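Local coordinates for regulator of polyketide synthase expression (Bifidobacterium adolescentis, PDB 3ONQ), which probably acts as a DNA-binding transcriptional regulator of the PucR type, named for control of polyketide synthase expression, though its function is not established, at residues 173-176 and 177-180; 222-225 and 226-229; 64-67 and 68-71; 241-244 and 245-248. All coordinates share one frame; numbering follows the deposited sequence. Where two conformers were deposited one is given.

Interaction 1 (173-176 and 177-180). With GOL (glycerol), chain U.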
loop_
_atom_site.group_PDB
_atom_site.type_symbol
_atom_site.label_atom_id
_atom_site.label_comp_id
_atom_site.label_asym_id
_atom_site.label_seq_id
_atom_site.Cartn_x
_atom_site.Cartn_y
_atom_site.Cartn_z
ATOM N N GLY B 173 -3.010 19.695 -3.314
ATOM C CA GLY B 173 -2.347 18.632 -2.567
ATOM C C GLY B 173 -2.936 17.253 -2.838
ATOM O O GLY B 173 -2.710 16.329 -2.079
ATOM N N ASP B 174 -3.692 17.120 -3.925
ATOM C CA ASP B 174 -4.291 15.848 -4.320
ATOM C C ASP B 174 -3.251 14.914 -4.945
ATOM O O ASP B 174 -2.874 15.086 -6.095
ATOM C CB ASP B 174 -5.392 16.122 -5.353
ATOM C CG ASP B 174 -6.107 14.859 -5.807
ATOM O OD1 ASP B 174 -5.773 13.763 -5.296
ATOM O OD2 ASP B 174 -7.023 14.976 -6.662
ATOM N N ASP B 175 -2.818 13.918 -4.176
ATOM C CA ASP B 175 -1.841 12.932 -4.635
ATOM C C ASP B 175 -2.265 12.199 -5.907
ATOM O O ASP B 175 -1.431 11.849 -6.745
ATOM C CB ASP B 175 -1.539 11.918 -3.521
ATOM C CG ASP B 175 -0.462 12.404 -2.577
ATOM O OD1 ASP B 175 -0.599 12.201 -1.352
ATOM O OD2 ASP B 175 0.522 12.997 -3.067
ATOM N N TYR B 176 -3.562 11.955 -6.047
ATOM C CA TYR B 176 -4.072 11.298 -7.254
ATOM C C TYR B 176 -3.738 12.161 -8.485
ATOM O O TYR B 176 -3.356 11.640 -9.534
ATOM C CB TYR B 176 -5.580 11.046 -7.184
ATOM C CG TYR B 176 -5.994 9.930 -6.245
ATOM C CD1 TYR B 176 -5.651 8.613 -6.507
ATOM C CD2 TYR B 176 -6.739 10.199 -5.107
ATOM C CE1 TYR B 176 -6.040 7.589 -5.651
ATOM C CE2 TYR B 176 -7.126 9.191 -4.239
ATOM C CZ TYR B 176 -6.779 7.888 -4.518
ATOM O OH TYR B 176 -7.178 6.887 -3.660
ATOM N N ALA B 177 -3.882 13.480 -8.360
ATOM C CA ALA B 177 -3.612 14.363 -9.499
ATOM C C ALA B 177 -2.117 14.432 -9.789
ATOM O O ALA B 177 -1.715 14.431 -10.945
ATOM C CB ALA B 177 -4.176 15.750 -9.265
ATOM N N ARG B 178 -1.287 14.498 -8.747
ATOM C CA ARG B 178 0.148 14.508 -8.982
ATOM C C ARG B 178 0.541 13.247 -9.730
ATOM O O ARG B 178 1.337 13.285 -10.660
ATOM C CB ARG B 178 0.931 14.553 -7.674
ATOM C CG ARG B 178 0.874 15.868 -6.929
ATOM C CD ARG B 178 1.577 15.711 -5.588
ATOM N NE ARG B 178 1.446 16.900 -4.759
ATOM C CZ ARG B 178 1.247 16.896 -3.447
ATOM N NH1 ARG B 178 1.138 15.753 -2.772
ATOM N NH2 ARG B 178 1.162 18.048 -2.807
ATOM N N GLU B 179 -0.002 12.120 -9.298
ATOM C CA GLU B 179 0.413 10.842 -9.850
ATOM C C GLU B 179 -0.015 10.741 -11.309
ATOM O O GLU B 179 0.778 10.326 -12.156
ATOM C CB GLU B 179 -0.158 9.679 -9.034
ATOM C CG GLU B 179 0.294 8.306 -9.529
ATOM C CD GLU B 179 1.760 8.025 -9.213
ATOM O OE1 GLU B 179 2.394 8.822 -8.476
ATOM O OE2 GLU B 179 2.276 7.002 -9.708
ATOM N N GLU B 180 -1.252 11.132 -11.614
ATOM C CA GLU B 180 -1.708 11.130 -13.006
ATOM C C GLU B 180 -0.859 12.027 -13.919
ATOM O O GLU B 180 -0.516 11.635 -15.032
ATOM C CB GLU B 180 -3.182 11.528 -13.121
ATOM C CG GLU B 180 -4.150 10.465 -12.598
ATOM C CD GLU B 180 -5.601 10.802 -12.914
ATOM O OE1 GLU B 180 -5.847 11.568 -13.881
ATOM O OE2 GLU B 180 -6.493 10.307 -12.193
HETATM C C1 GOL U . -0.481 16.028 0.692
HETATM O O1 GOL U . -0.882 14.836 0.040
HETATM C C2 GOL U . 0.900 16.422 0.181
HETATM O O2 GOL U . 0.974 17.815 -0.020
HETATM C C3 GOL U . 1.979 15.973 1.156
HETATM O O3 GOL U . 2.865 15.111 0.462
#
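The R178 guanidinium lies with one face over the backbone of G173, whose CA is 3.6 Å from R178 NH2, while its edge is taken by polar partners; the Y176 ring stacks with H138 of the same chain. Near the guanidinium plane stand OD2 of D175, 2.8 Å from R178 NH1, and O2 of a glycerol, 2.8 Å from R178 NH2 in a nearly straight bond (169°). R178 NE, the third nitrogen of the group, donates to L171 O of the second subunit. The arginine gets there by turning CG beside its own backbone N (chi1 -71°) and running extended from CG to NE, back toward the start of helix 175-190. The salt bridge with D175 is not a flat fork: carboxylate and guanidinium planes stand 62° apart, and NH1 meets OD2 from above the carboxylate plane. D175 also has a second conformer, so this bridge describes one of its two positions.

The turn between helices 166-172 and 175-190 is built from two caps. G173, with positive phi, closes the first helix in a Schellman motif, where a CB would jam against the preceding carbonyl. D174 is the N-cap of the second: its OD1 accepts from Y176 N at 3.0 Å, and its OD2 is salt-bridged to R169. Behind the cap the regular helical bonds begin, R178 N to D174 O at 3.1 Å and E179 N to D175 O at 2.9 Å.

Acidic residues thus gather at the helix start, where they probably suit the helix dipole, and the arginine among them is held by its own helix and by the second subunit.

Interaction 2 (222-225 and 226-229). With SO4 (sulfate ion), chain S.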
loop_
_atom_site.group_PDB
_atom_site.type_symbol
_atom_site.label_atom_id
_atom_site.label_comp_id
_atom_site.label_asym_id
_atom_site.label_seq_id
_atom_site.Cartn_x
_atom_site.Cartn_y
_atom_site.Cartn_z
ATOM N N HIS B 222 11.942 21.675 -39.489
ATOM C CA HIS B 222 10.909 22.439 -40.177
ATOM C C HIS B 222 9.743 22.678 -39.223
ATOM O O HIS B 222 9.435 21.812 -38.402
ATOM C CB HIS B 222 10.409 21.651 -41.384
ATOM C CG HIS B 222 9.623 22.470 -42.358
ATOM N ND1 HIS B 222 8.308 22.822 -42.147
ATOM C CD2 HIS B 222 9.968 23.012 -43.555
ATOM C CE1 HIS B 222 7.879 23.548 -43.165
ATOM N NE2 HIS B 222 8.865 23.675 -44.031
ATOM N N PRO B 223 9.095 23.850 -39.314
ATOM C CA PRO B 223 7.906 24.124 -38.492
ATOM C C PRO B 223 6.835 23.026 -38.587
ATOM O O PRO B 223 6.226 22.690 -37.566
ATOM C CB PRO B 223 7.389 25.445 -39.064
ATOM C CG PRO B 223 8.649 26.142 -39.511
ATOM C CD PRO B 223 9.549 25.049 -40.043
ATOM N N ASN B 224 6.610 22.485 -39.785
ATOM C CA ASN B 224 5.684 21.367 -39.970
ATOM C C ASN B 224 6.055 20.169 -39.122
ATOM O O ASN B 224 5.194 19.390 -38.711
ATOM C CB ASN B 224 5.625 20.930 -41.434
ATOM C CG ASN B 224 4.914 21.937 -42.314
ATOM O OD1 ASN B 224 4.236 22.836 -41.818
ATOM N ND2 ASN B 224 5.056 21.784 -43.632
ATOM N N THR B 225 7.346 20.010 -38.870
ATOM C CA THR B 225 7.799 18.884 -38.079
ATOM C C THR B 225 7.407 19.083 -36.614
ATOM O O THR B 225 6.950 18.141 -35.947
ATOM C CB THR B 225 9.307 18.648 -38.252
ATOM O OG1 THR B 225 9.538 18.180 -39.583
ATOM C CG2 THR B 225 9.805 17.608 -37.275
ATOM N N VAL B 226 7.564 20.309 -36.126
ATOM C CA VAL B 226 7.102 20.637 -34.785
ATOM C C VAL B 226 5.595 20.413 -34.703
ATOM O O VAL B 226 5.098 19.816 -33.745
ATOM C CB VAL B 226 7.399 22.094 -34.419
ATOM C CG1 VAL B 226 6.801 22.424 -33.044
ATOM C CG2 VAL B 226 8.901 22.354 -34.438
ATOM N N ARG B 227 4.877 20.893 -35.716
ATOM C CA ARG B 227 3.425 20.749 -35.772
ATOM C C ARG B 227 3.037 19.285 -35.637
ATOM O O ARG B 227 2.181 18.925 -34.833
ATOM C CB ARG B 227 2.899 21.303 -37.092
ATOM C CG ARG B 227 1.765 22.302 -36.962
ATOM C CD ARG B 227 1.266 22.738 -38.340
ATOM N NE ARG B 227 2.279 23.492 -39.078
ATOM C CZ ARG B 227 2.286 24.817 -39.204
ATOM N NH1 ARG B 227 3.252 25.418 -39.889
ATOM N NH2 ARG B 227 1.324 25.544 -38.650
ATOM N N TYR B 228 3.683 18.441 -36.430
ATOM C CA TYR B 228 3.393 17.019 -36.442
ATOM C C TYR B 228 3.664 16.384 -35.074
ATOM O O TYR B 228 2.853 15.600 -34.567
ATOM C CB TYR B 228 4.207 16.335 -37.554
ATOM C CG TYR B 228 4.053 14.827 -37.634
ATOM C CD1 TYR B 228 3.043 14.248 -38.403
ATOM C CD2 TYR B 228 4.929 13.979 -36.962
ATOM C CE1 TYR B 228 2.900 12.866 -38.489
ATOM C CE2 TYR B 228 4.792 12.595 -37.038
ATOM C CZ TYR B 228 3.778 12.046 -37.802
ATOM O OH TYR B 228 3.645 10.677 -37.882
ATOM N N ARG B 229 4.794 16.716 -34.466
ATOM C CA ARG B 229 5.090 16.190 -33.129
ATOM C C ARG B 229 4.093 16.612 -32.049
ATOM O O ARG B 229 3.720 15.797 -31.201
ATOM C CB ARG B 229 6.513 16.537 -32.698
ATOM C CG ARG B 229 7.565 15.869 -33.570
ATOM C CD ARG B 229 8.918 16.494 -33.340
ATOM N NE ARG B 229 9.942 15.901 -34.189
ATOM C CZ ARG B 229 11.216 16.285 -34.189
ATOM N NH1 ARG B 229 11.623 17.267 -33.380
ATOM N NH2 ARG B 229 12.083 15.678 -34.991
HETATM S S SO4 S . 9.942 12.919 -36.373
HETATM O O1 SO4 S . 9.551 12.620 -37.747
HETATM O O2 SO4 S . 9.992 11.686 -35.588
HETATM O O3 SO4 S . 11.264 13.539 -36.389
HETATM O O4 SO4 S . 8.961 13.826 -35.784
#
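N224 and T225, in the first turn of helix 223-237 of the PucR-type helix-turn-helix domain, each run alongside an arginine further up the same helix, R227 and R229. H222 is the N-cap: its ND1 accepts from N224 N at 2.9 Å, with the donor in the ring plane.

T225 CG2 sits over one face of the R229 guanidinium, 3.5 Å from NE, because the methyl is anti to the threonine N while OG1 turns beside it and bonds to a glycerol. R229 extends from CG to NE and presents its edge to a sulfate: NE donates to O4 at 2.8 Å and NH2 to O3 at 2.7 Å, both nearly straight (172° and 171°). NH1 is bonded to T201 OG1, which, with the sulfate bonds, helps to fix the rotation of the group. A leucine in its place is likely to leave the sulfate without its two-pronged grip and T201 without this donor.

N224 OD1, by contrast, faces both NE and NH1 of R227 at 3.4 Å, two weak bonds with amide and guanidinium planes 60° apart.

Inward, V226 packs on L212 and T215 of helix 212-219. A helix laid on its predecessor across a short turn, with polar residues outward, is typical of the helix-turn-helix; helix 223-237 is probably the recognition helix, and the sulfate may stand where a DNA phosphate would bind.

Interaction 3 (64-67 and 68-71)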
loop_
_atom_site.group_PDB
_atom_site.type_symbol
_atom_site.label_atom_id
_atom_site.label_comp_id
_atom_site.label_asym_id
_atom_site.label_seq_id
_atom_site.Cartn_x
_atom_site.Cartn_y
_atom_site.Cartn_z
ATOM N N SER B 64 -29.598 21.694 -5.673
ATOM C CA SER B 64 -30.396 22.678 -6.390
ATOM C C SER B 64 -31.257 23.510 -5.442
ATOM O O SER B 64 -31.372 24.724 -5.595
ATOM C CB SER B 64 -31.290 21.973 -7.409
ATOM O OG SER B 64 -31.648 22.856 -8.455
ATOM N N ALA B 65 -31.870 22.844 -4.471
ATOM C CA ALA B 65 -32.733 23.512 -3.507
ATOM C C ALA B 65 -32.299 23.196 -2.086
ATOM O O ALA B 65 -32.158 24.098 -1.259
ATOM C CB ALA B 65 -34.191 23.108 -3.718
ATOM N N SER B 66 -32.081 21.918 -1.799
ATOM C CA SER B 66 -31.661 21.522 -0.463
ATOM C C SER B 66 -30.949 20.172 -0.445
ATOM O O SER B 66 -30.990 19.419 -1.422
ATOM C CB SER B 66 -32.867 21.466 0.470
ATOM O OG SER B 66 -33.746 20.428 0.088
ATOM N N LEU B 67 -30.307 19.872 0.682
ATOM C CA LEU B 67 -29.596 18.611 0.860
ATOM C C LEU B 67 -30.557 17.430 0.907
ATOM O O LEU B 67 -30.333 16.410 0.252
ATOM C CB LEU B 67 -28.719 18.651 2.116
ATOM C CG LEU B 67 -27.521 19.612 2.025
ATOM C CD1 LEU B 67 -26.900 19.887 3.391
ATOM C CD2 LEU B 67 -26.471 19.095 1.050
ATOM N N ALA B 68 -31.631 17.568 1.675
ATOM C CA ALA B 68 -32.628 16.512 1.769
ATOM C C ALA B 68 -33.291 16.259 0.416
ATOM O O ALA B 68 -33.565 15.121 0.055
ATOM C CB ALA B 68 -33.676 16.860 2.815
ATOM N N SER B 69 -33.547 17.327 -0.330
ATOM C CA SER B 69 -34.240 17.196 -1.602
ATOM C C SER B 69 -33.352 16.495 -2.627
ATOM O O SER B 69 -33.790 15.585 -3.335
ATOM C CB SER B 69 -34.658 18.565 -2.126
ATOM O OG SER B 69 -35.249 18.447 -3.405
ATOM N N THR B 70 -32.097 16.919 -2.699
ATOM C CA THR B 70 -31.167 16.306 -3.623
ATOM C C THR B 70 -30.939 14.828 -3.284
ATOM O O THR B 70 -30.894 13.985 -4.177
ATOM C CB THR B 70 -29.839 17.077 -3.676
ATOM O OG1 THR B 70 -30.055 18.342 -4.315
ATOM C CG2 THR B 70 -28.802 16.296 -4.475
ATOM N N SER B 71 -30.824 14.514 -1.997
ATOM C CA SER B 71 -30.593 13.135 -1.564
ATOM C C SER B 71 -31.743 12.214 -1.946
ATOM O O SER B 71 -31.528 11.052 -2.308
ATOM C CB SER B 71 -30.385 13.054 -0.046
ATOM O OG SER B 71 -29.175 13.681 0.346
HETATM O O HOH W 1 -32.274 20.293 -4.418
#
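T70 and S66 meet at the capped start of helix 67-80, where S66 is the N-cap and the loop from strand 55-61 turns into the helix. From the backbone of T70, CB lies 3.4 Å from S66 O, the carbonyl to which T70 N also donates, at 3.0 Å. At CB the side chain forks. OG1 is turned beside the backbone N (chi1 -70°), back toward the loop, and CG2 takes the branch anti to that N. OG1 lies 3.2 Å from S66 O and 3.6 Å from S64 N, and accepts a hydrogen bond from a water at 3.0 Å; the same water accepts from A65 N at 2.6 Å and so ties the loop to the helix. The hydroxyl's other partner is A117 O. T70 is buried, packed on L95, P63 and F118, and its OG1 is satisfied by the water and by A117 O. S64 pairs through its backbone with A117 as well, so both sides of the turn are attached to the same neighbouring loop.

The cap itself is made by S66 OG, which sits between its own backbone N and carbonyl carbon (chi1 67°) and accepts from S69 N at 3.1 Å. This satisfies an N-H of the first turn that has no helical carbonyl ahead of it.

At the next residue, L67 O receives two donors from S71, a turn further along: S71 N arrives at one face of the carbonyl plane, and S71 OG, beside the serine's own N, reaches the opposite face at 3.0 Å.

Interaction 4 (241-244 and 245-248)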
loop_
_atom_site.group_PDB
_atom_site.type_symbol
_atom_site.label_atom_id
_atom_site.label_comp_id
_atom_site.label_asym_id
_atom_site.label_seq_id
_atom_site.Cartn_x
_atom_site.Cartn_y
_atom_site.Cartn_z
ATOM N N ALA B 241 -0.713 20.907 -27.001
ATOM C CA ALA B 241 0.123 22.014 -26.572
ATOM C C ALA B 241 -0.266 23.329 -27.238
ATOM O O ALA B 241 0.040 24.394 -26.708
ATOM C CB ALA B 241 1.585 21.705 -26.826
ATOM N N THR B 242 -0.929 23.271 -28.396
ATOM C CA THR B 242 -1.293 24.510 -29.108
ATOM C C THR B 242 -2.483 25.215 -28.458
ATOM O O THR B 242 -2.796 26.361 -28.788
ATOM C CB THR B 242 -1.578 24.280 -30.631
ATOM O OG1 THR B 242 -2.788 23.535 -30.800
ATOM C CG2 THR B 242 -0.430 23.510 -31.287
ATOM N N ASP B 243 -3.144 24.530 -27.525
ATOM C CA ASP B 243 -4.255 25.135 -26.787
ATOM C C ASP B 243 -3.789 25.685 -25.443
ATOM O O ASP B 243 -3.153 24.975 -24.674
ATOM C CB ASP B 243 -5.367 24.114 -26.564
ATOM C CG ASP B 243 -6.511 24.682 -25.755
ATOM O OD1 ASP B 243 -6.434 24.665 -24.511
ATOM O OD2 ASP B 243 -7.487 25.159 -26.364
ATOM N N PRO B 244 -4.121 26.946 -25.146
ATOM C CA PRO B 244 -3.623 27.591 -23.921
ATOM C C PRO B 244 -3.958 26.803 -22.635
ATOM O O PRO B 244 -3.126 26.730 -21.728
ATOM C CB PRO B 244 -4.328 28.953 -23.923
ATOM C CG PRO B 244 -4.652 29.204 -25.352
ATOM C CD PRO B 244 -4.935 27.857 -25.970
ATOM N N ARG B 245 -5.144 26.222 -22.547
ATOM C CA ARG B 245 -5.484 25.445 -21.357
ATOM C C ARG B 245 -4.612 24.204 -21.271
ATOM O O ARG B 245 -4.008 23.943 -20.238
ATOM C CB ARG B 245 -6.962 25.062 -21.337
ATOM C CG ARG B 245 -7.304 24.003 -20.301
ATOM C CD ARG B 245 -6.999 24.474 -18.875
ATOM N NE ARG B 245 -7.240 23.417 -17.894
ATOM C CZ ARG B 245 -6.909 23.494 -16.607
ATOM N NH1 ARG B 245 -6.336 24.586 -16.127
ATOM N NH2 ARG B 245 -7.158 22.483 -15.794
ATOM N N ASP B 246 -4.516 23.455 -22.368
ATOM C CA ASP B 246 -3.745 22.210 -22.360
ATOM C C ASP B 246 -2.265 22.474 -22.112
ATOM O O ASP B 246 -1.588 21.681 -21.447
ATOM C CB ASP B 246 -3.904 21.440 -23.685
ATOM C CG ASP B 246 -5.316 20.945 -23.912
ATOM O OD1 ASP B 246 -6.247 21.422 -23.229
ATOM O OD2 ASP B 246 -5.493 20.070 -24.776
ATOM N N ALA B 247 -1.760 23.571 -22.672
ATOM C CA ALA B 247 -0.351 23.926 -22.515
ATOM C C ALA B 247 -0.024 24.161 -21.040
ATOM O O ALA B 247 1.045 23.796 -20.558
ATOM C CB ALA B 247 -0.000 25.174 -23.365
ATOM N N TYR B 248 -0.952 24.774 -20.322
ATOM C CA TYR B 248 -0.784 24.946 -18.886
ATOM C C TYR B 248 -0.745 23.581 -18.178
ATOM O O TYR B 248 0.093 23.357 -17.307
ATOM C CB TYR B 248 -1.889 25.834 -18.321
ATOM C CG TYR B 248 -1.909 25.864 -16.816
ATOM C CD1 TYR B 248 -0.912 26.505 -16.100
ATOM C CD2 TYR B 248 -2.924 25.247 -16.109
ATOM C CE1 TYR B 248 -0.928 26.526 -14.718
ATOM C CE2 TYR B 248 -2.954 25.271 -14.740
ATOM C CZ TYR B 248 -1.956 25.900 -14.048
ATOM O OH TYR B 248 -1.995 25.913 -12.671
#
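D243 caps helix 244-261 by hydrogen bonding. With CG anti to the aspartate's N (chi1 178°), OD1 swings over the first turn and accepts two backbone N-H groups: D246 N at 3.1 Å, met by the OD1 lone pair pointing away from OD2, and R245 N at 2.8 Å in a bent, weak bond. Main-chain bonds follow, A247 N to D243 O at 2.8 Å and Y248 N to P244 O at 3.2 Å. P244 fills the first helical position, where its lack of an N-H costs nothing.

Charges meet less comfortably. D243 OD1 and D246 OD1 are only 3.5 Å apart, an approach that the N-H groups at the helix start probably temper; D246 OD2 accepts from D240 N, which helps to fix that carboxylate. With an alanine here in place of D243, the N-H groups of R245 and D246 would probably be left without their cap and the helix start freer to fray.

Van der Waals packing is carried by A247, whose methyl rests against two carbonyl oxygens, A241 O and D243 O, each 3.4 Å from CB, fitting it into the turn of the loop.

The turn is set between several helices. A241 and A247 rest on F205 and L206 of helix 198-207. R245, bent at chi2, leads away from the cap to a salt bridge with E168 of helix 166-172, and Y248 packs on P167 and L171 of that helix while its ring meets Y248 of the second subunit.

In the fold
All four contacts are helix starts with a side-chain N-cap, but the capping group differs: aspartate in interactions 1 and 4, histidine in 2 and serine in 3. Interactions 2 and 3 lie at the surface, on opposite sides of the chain's centre with their own centres 52 Å apart; 3 belongs to the alpha-beta part and 2 to the helix-turn-helix. Interactions 1 and 4 are partly buried and both touch the second subunit. Interactions 2 and 4 begin successive helices of the helix-turn-helix domain, nearest atoms about 6 Å apart. Chemistry follows place: hydroxyls and water in 3, arginine offered to an anion in 2, carboxylates and interface arginine or tyrosine in 1 and 4.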